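Local coordinates for protein alkaline phosphatase D (Bacillus subtilis, PDB 2YEQ) that hydrolyses phosphate esters as a secreted phosphodiesterase and alkaline phosphatase whose active site holds iron and calcium, at residues Arg282-Pro293 against Pro345-Tyr355. Numbering follows the deposited sequence.
Sequences RDDQANNDGNKP and PIYSMDSWDGY. With NA (sodium ion), chain B; PE5 (3,6,9,12,15,18,21,24-octaoxahexacosan-1-ol), chain E; EDO (1,2-ethanediol), chain L.
Lys292 and Tyr347 form the hydrogen-bonded pair of a short two-stranded antiparallel ribbon, Asn291-Lys292 against Tyr347-Ser348, and beyond it the backbones stay together as Met349 N donates to Gly290 O (2.9 Å). The ribbon joins two loops of the calcineurin-like PhoD domain, apart from its larger sheets. Met349, first inner residue of the type I turn Ser348-Ser351, fills the bend of 282-293: its CG rests 3.3 Å from Ala286 O, and SD lies by the methyl of Ala286. The Lys292 side chain crosses that of Met349 at about a right angle, its CB and CG each 4.0 Å from Met349 CG, while its chain, bent at chi2 and chi4, curls NZ back onto the carbonyls of Asn287 and Asp289.

Next in the turn, Asp350 gathers the polar contacts. Gln285 NE2 donates almost straight (176°) to Asp350 OD1 at 2.8 Å; OD1 lies in the amide plane, whereas NE2 comes from the anti side, tilted out of the carboxylate plane. The same OD1 takes a salt bridge from Arg282 NH1 at 2.9 Å; Arg279 adds a second. Arg282 NH2 reaches Asp350 O in the guanidinium plane, NE holds Thr278 O, and NH1 also donates to Tyr355 OH. A leucine in place of Arg282 would probably leave Asp350 O without this donor and Asp350 OD1 with less countercharge. The other amide atom, Gln285 OE1, joins Asp284 OD1 and four waters around the sodium ion. Tyr355 OH in turn donates to Asp283 O at 2.6 Å, the carbonyl oxygen lying at the ring's edge in its plane.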
# COMPACT_ATOMS: atom_id res chain seq x y z
N ARG A 282 -1.75 -14.37 -9.01
CA ARG A 282 -1.03 -14.16 -10.24
C ARG A 282 -0.23 -15.39 -10.70
O ARG A 282 0.28 -16.17 -9.87
CB ARG A 282 -0.09 -12.96 -10.15
CG ARG A 282 1.03 -13.08 -9.14
CD ARG A 282 2.27 -12.40 -9.61
NE ARG A 282 2.19 -10.96 -9.38
CZ ARG A 282 3.10 -10.09 -9.79
NH1 ARG A 282 4.14 -10.48 -10.54
NH2 ARG A 282 2.97 -8.81 -9.46
N ASP A 283 -0.06 -15.48 -12.02
CA ASP A 283 0.88 -16.42 -12.60
C ASP A 283 2.30 -15.95 -12.38
O ASP A 283 2.55 -14.76 -12.10
CB ASP A 283 0.60 -16.60 -14.09
CG ASP A 283 -0.66 -17.42 -14.36
OD1 ASP A 283 -1.04 -18.28 -13.53
OD2 ASP A 283 -1.28 -17.20 -15.42
N ASP A 284 3.23 -16.89 -12.52
CA ASP A 284 4.64 -16.67 -12.26
C ASP A 284 5.17 -15.64 -13.22
O ASP A 284 4.71 -15.56 -14.38
CB ASP A 284 5.39 -18.01 -12.46
CG ASP A 284 6.72 -18.07 -11.76
OD1 ASP A 284 7.07 -17.21 -10.89
OD2 ASP A 284 7.46 -19.03 -12.13
N GLN A 285 6.15 -14.87 -12.77
CA GLN A 285 6.86 -13.95 -13.65
C GLN A 285 7.60 -14.69 -14.79
O GLN A 285 8.28 -15.70 -14.57
CB GLN A 285 7.85 -13.08 -12.89
CG GLN A 285 7.22 -12.25 -11.75
CD GLN A 285 7.25 -12.97 -10.42
OE1 GLN A 285 7.45 -14.20 -10.39
NE2 GLN A 285 7.06 -12.23 -9.30
N ALA A 286 7.47 -14.15 -16.00
CA ALA A 286 8.11 -14.69 -17.19
C ALA A 286 9.56 -14.34 -17.23
O ALA A 286 10.01 -13.38 -16.57
CB ALA A 286 7.42 -14.14 -18.45
N ASN A 287 10.31 -15.13 -18.01
CA ASN A 287 11.72 -14.88 -18.31
C ASN A 287 12.61 -14.81 -17.11
O ASN A 287 13.59 -14.04 -17.09
CB ASN A 287 11.91 -13.59 -19.15
CG ASN A 287 11.01 -13.53 -20.39
OD1 ASN A 287 10.49 -12.45 -20.76
ND2 ASN A 287 10.84 -14.66 -21.05
N ASN A 288 12.31 -15.65 -16.10
CA ASN A 288 13.08 -15.67 -14.85
C ASN A 288 13.03 -14.35 -14.06
O ASN A 288 13.93 -14.07 -13.25
CB ASN A 288 14.55 -16.05 -15.10
CG ASN A 288 14.72 -17.51 -15.46
OD1 ASN A 288 15.48 -17.85 -16.34
ND2 ASN A 288 14.01 -18.39 -14.76
N ASP A 289 11.99 -13.54 -14.30
CA ASP A 289 11.81 -12.30 -13.54
C ASP A 289 12.88 -11.27 -13.88
O ASP A 289 13.65 -11.43 -14.84
CB ASP A 289 11.80 -12.61 -12.01
CG ASP A 289 10.88 -11.65 -11.19
OD1 ASP A 289 10.51 -10.55 -11.70
OD2 ASP A 289 10.55 -12.01 -10.04
N GLY A 290 12.93 -10.19 -13.12
CA GLY A 290 13.89 -9.13 -13.39
C GLY A 290 13.40 -8.27 -14.56
O GLY A 290 12.21 -8.22 -14.88
N ASN A 291 14.34 -7.57 -15.17
CA ASN A 291 14.07 -6.69 -16.29
C ASN A 291 14.59 -7.37 -17.55
O ASN A 291 15.78 -7.57 -17.68
CB ASN A 291 14.74 -5.34 -16.07
CG ASN A 291 14.30 -4.68 -14.75
OD1 ASN A 291 15.12 -4.27 -13.93
ND2 ASN A 291 13.03 -4.61 -14.54
N LYS A 292 13.69 -7.75 -18.44
CA LYS A 292 14.03 -8.63 -19.55
C LYS A 292 13.32 -8.18 -20.82
O LYS A 292 12.31 -7.45 -20.74
CB LYS A 292 13.59 -10.07 -19.22
CG LYS A 292 14.21 -10.66 -17.95
CD LYS A 292 15.71 -10.95 -18.11
CE LYS A 292 16.37 -11.47 -16.82
NZ LYS A 292 15.64 -12.64 -16.24
N PRO A 293 13.80 -8.64 -21.98
CA PRO A 293 13.06 -8.43 -23.22
C PRO A 293 11.74 -9.13 -23.15
O PRO A 293 11.64 -10.15 -22.49
CB PRO A 293 13.96 -9.06 -24.29
CG PRO A 293 15.31 -9.04 -23.75
CD PRO A 293 15.18 -9.11 -22.24
N PRO A 345 13.52 -3.62 -26.66
CA PRO A 345 12.85 -3.22 -25.43
C PRO A 345 13.25 -4.11 -24.24
O PRO A 345 13.66 -5.26 -24.44
CB PRO A 345 11.37 -3.38 -25.75
CG PRO A 345 11.32 -4.34 -26.90
CD PRO A 345 12.57 -4.12 -27.66
N ILE A 346 13.17 -3.54 -23.03
CA ILE A 346 13.44 -4.24 -21.76
C ILE A 346 12.35 -3.77 -20.77
O ILE A 346 12.11 -2.56 -20.62
CB ILE A 346 14.82 -3.92 -21.24
CG1 ILE A 346 15.88 -4.41 -22.23
CG2 ILE A 346 15.07 -4.56 -19.83
CD1 ILE A 346 17.21 -3.74 -22.02
N TYR A 347 11.67 -4.75 -20.15
CA TYR A 347 10.50 -4.51 -19.31
C TYR A 347 10.65 -5.20 -17.95
O TYR A 347 11.36 -6.21 -17.83
CB TYR A 347 9.26 -5.04 -19.99
CG TYR A 347 8.87 -4.22 -21.20
CD1 TYR A 347 8.47 -2.90 -21.06
CD2 TYR A 347 8.93 -4.76 -22.48
CE1 TYR A 347 8.13 -2.14 -22.16
CE2 TYR A 347 8.58 -4.01 -23.59
CZ TYR A 347 8.18 -2.70 -23.42
OH TYR A 347 7.84 -1.95 -24.50
N SER A 348 9.94 -4.67 -16.96
CA SER A 348 9.87 -5.30 -15.64
C SER A 348 8.93 -6.47 -15.67
O SER A 348 7.74 -6.32 -15.91
CB SER A 348 9.42 -4.31 -14.57
OG SER A 348 9.08 -4.99 -13.37
N MET A 349 9.45 -7.67 -15.42
CA MET A 349 8.62 -8.88 -15.51
C MET A 349 7.66 -9.00 -14.34
O MET A 349 6.67 -9.73 -14.40
CB MET A 349 9.54 -10.12 -15.62
CG MET A 349 10.36 -10.13 -16.92
SD MET A 349 9.25 -10.36 -18.34
CE MET A 349 9.25 -8.75 -19.15
N ASP A 350 7.90 -8.23 -13.29
CA ASP A 350 7.05 -8.25 -12.08
C ASP A 350 5.93 -7.20 -12.08
O ASP A 350 5.01 -7.24 -11.24
CB ASP A 350 7.93 -8.07 -10.84
CG ASP A 350 7.19 -8.36 -9.55
OD1 ASP A 350 6.61 -9.47 -9.39
OD2 ASP A 350 7.21 -7.46 -8.67
N SER A 351 5.99 -6.29 -13.06
CA SER A 351 5.00 -5.23 -13.26
C SER A 351 3.97 -5.61 -14.32
O SER A 351 4.02 -6.72 -14.85
CB SER A 351 5.72 -3.93 -13.69
OG SER A 351 6.67 -3.55 -12.70
N TRP A 352 3.03 -4.71 -14.63
CA TRP A 352 2.01 -5.02 -15.63
C TRP A 352 2.61 -5.25 -17.04
O TRP A 352 2.05 -6.04 -17.81
CB TRP A 352 0.92 -3.95 -15.70
CG TRP A 352 -0.05 -3.93 -14.57
CD1 TRP A 352 0.17 -3.42 -13.31
CD2 TRP A 352 -1.38 -4.42 -14.56
NE1 TRP A 352 -0.93 -3.56 -12.55
CE2 TRP A 352 -1.90 -4.18 -13.28
CE3 TRP A 352 -2.19 -5.05 -15.51
CZ2 TRP A 352 -3.19 -4.51 -12.94
CZ3 TRP A 352 -3.44 -5.37 -15.18
CH2 TRP A 352 -3.95 -5.11 -13.90
N ASP A 353 3.75 -4.63 -17.35
CA ASP A 353 4.45 -4.90 -18.61
C ASP A 353 4.84 -6.41 -18.74
O ASP A 353 5.08 -6.90 -19.85
CB ASP A 353 5.73 -4.10 -18.72
CG ASP A 353 5.52 -2.65 -19.24
OD1 ASP A 353 4.57 -2.39 -20.03
OD2 ASP A 353 6.35 -1.79 -18.85
N GLY A 354 4.94 -7.11 -17.60
CA GLY A 354 5.27 -8.55 -17.54
C GLY A 354 4.05 -9.41 -17.80
O GLY A 354 4.18 -10.64 -17.96
N TYR A 355 2.88 -8.77 -17.77
CA TYR A 355 1.60 -9.41 -17.94
C TYR A 355 0.78 -8.63 -18.99
O TYR A 355 -0.34 -8.21 -18.71
CB TYR A 355 0.84 -9.49 -16.61
CG TYR A 355 1.58 -10.31 -15.53
CD1 TYR A 355 2.71 -9.81 -14.91
CD2 TYR A 355 1.15 -11.61 -15.20
CE1 TYR A 355 3.41 -10.55 -13.97
CE2 TYR A 355 1.83 -12.36 -14.22
CZ TYR A 355 2.97 -11.82 -13.62
OH TYR A 355 3.69 -12.52 -12.69
NA NA B . 8.74 -16.16 -9.85
C48 PE5 E . 2.89 -2.32 -25.14
C50 PE5 E . 3.05 -3.72 -24.54
O1 PE5 E . 3.78 -3.68 -23.29
C1 PE5 E . 5.11 -4.21 -23.30
C2 PE5 E . 5.19 -5.64 -22.75
O2 PE5 E . 5.26 -6.67 -23.77
C1 EDO L . 3.38 -17.87 -16.05
O1 EDO L . 4.69 -17.48 -16.48
C2 EDO L . 3.46 -19.01 -15.06
O2 EDO L . 2.27 -19.14 -14.32
O HOH W 1 9.65 -16.10 -12.00
O HOH W 2 6.06 -11.68 -16.16
O HOH W 3 10.28 -14.57 -9.14
O HOH W 4 10.06 -17.88 -9.13
O HOH W 5 7.92 -16.06 -7.75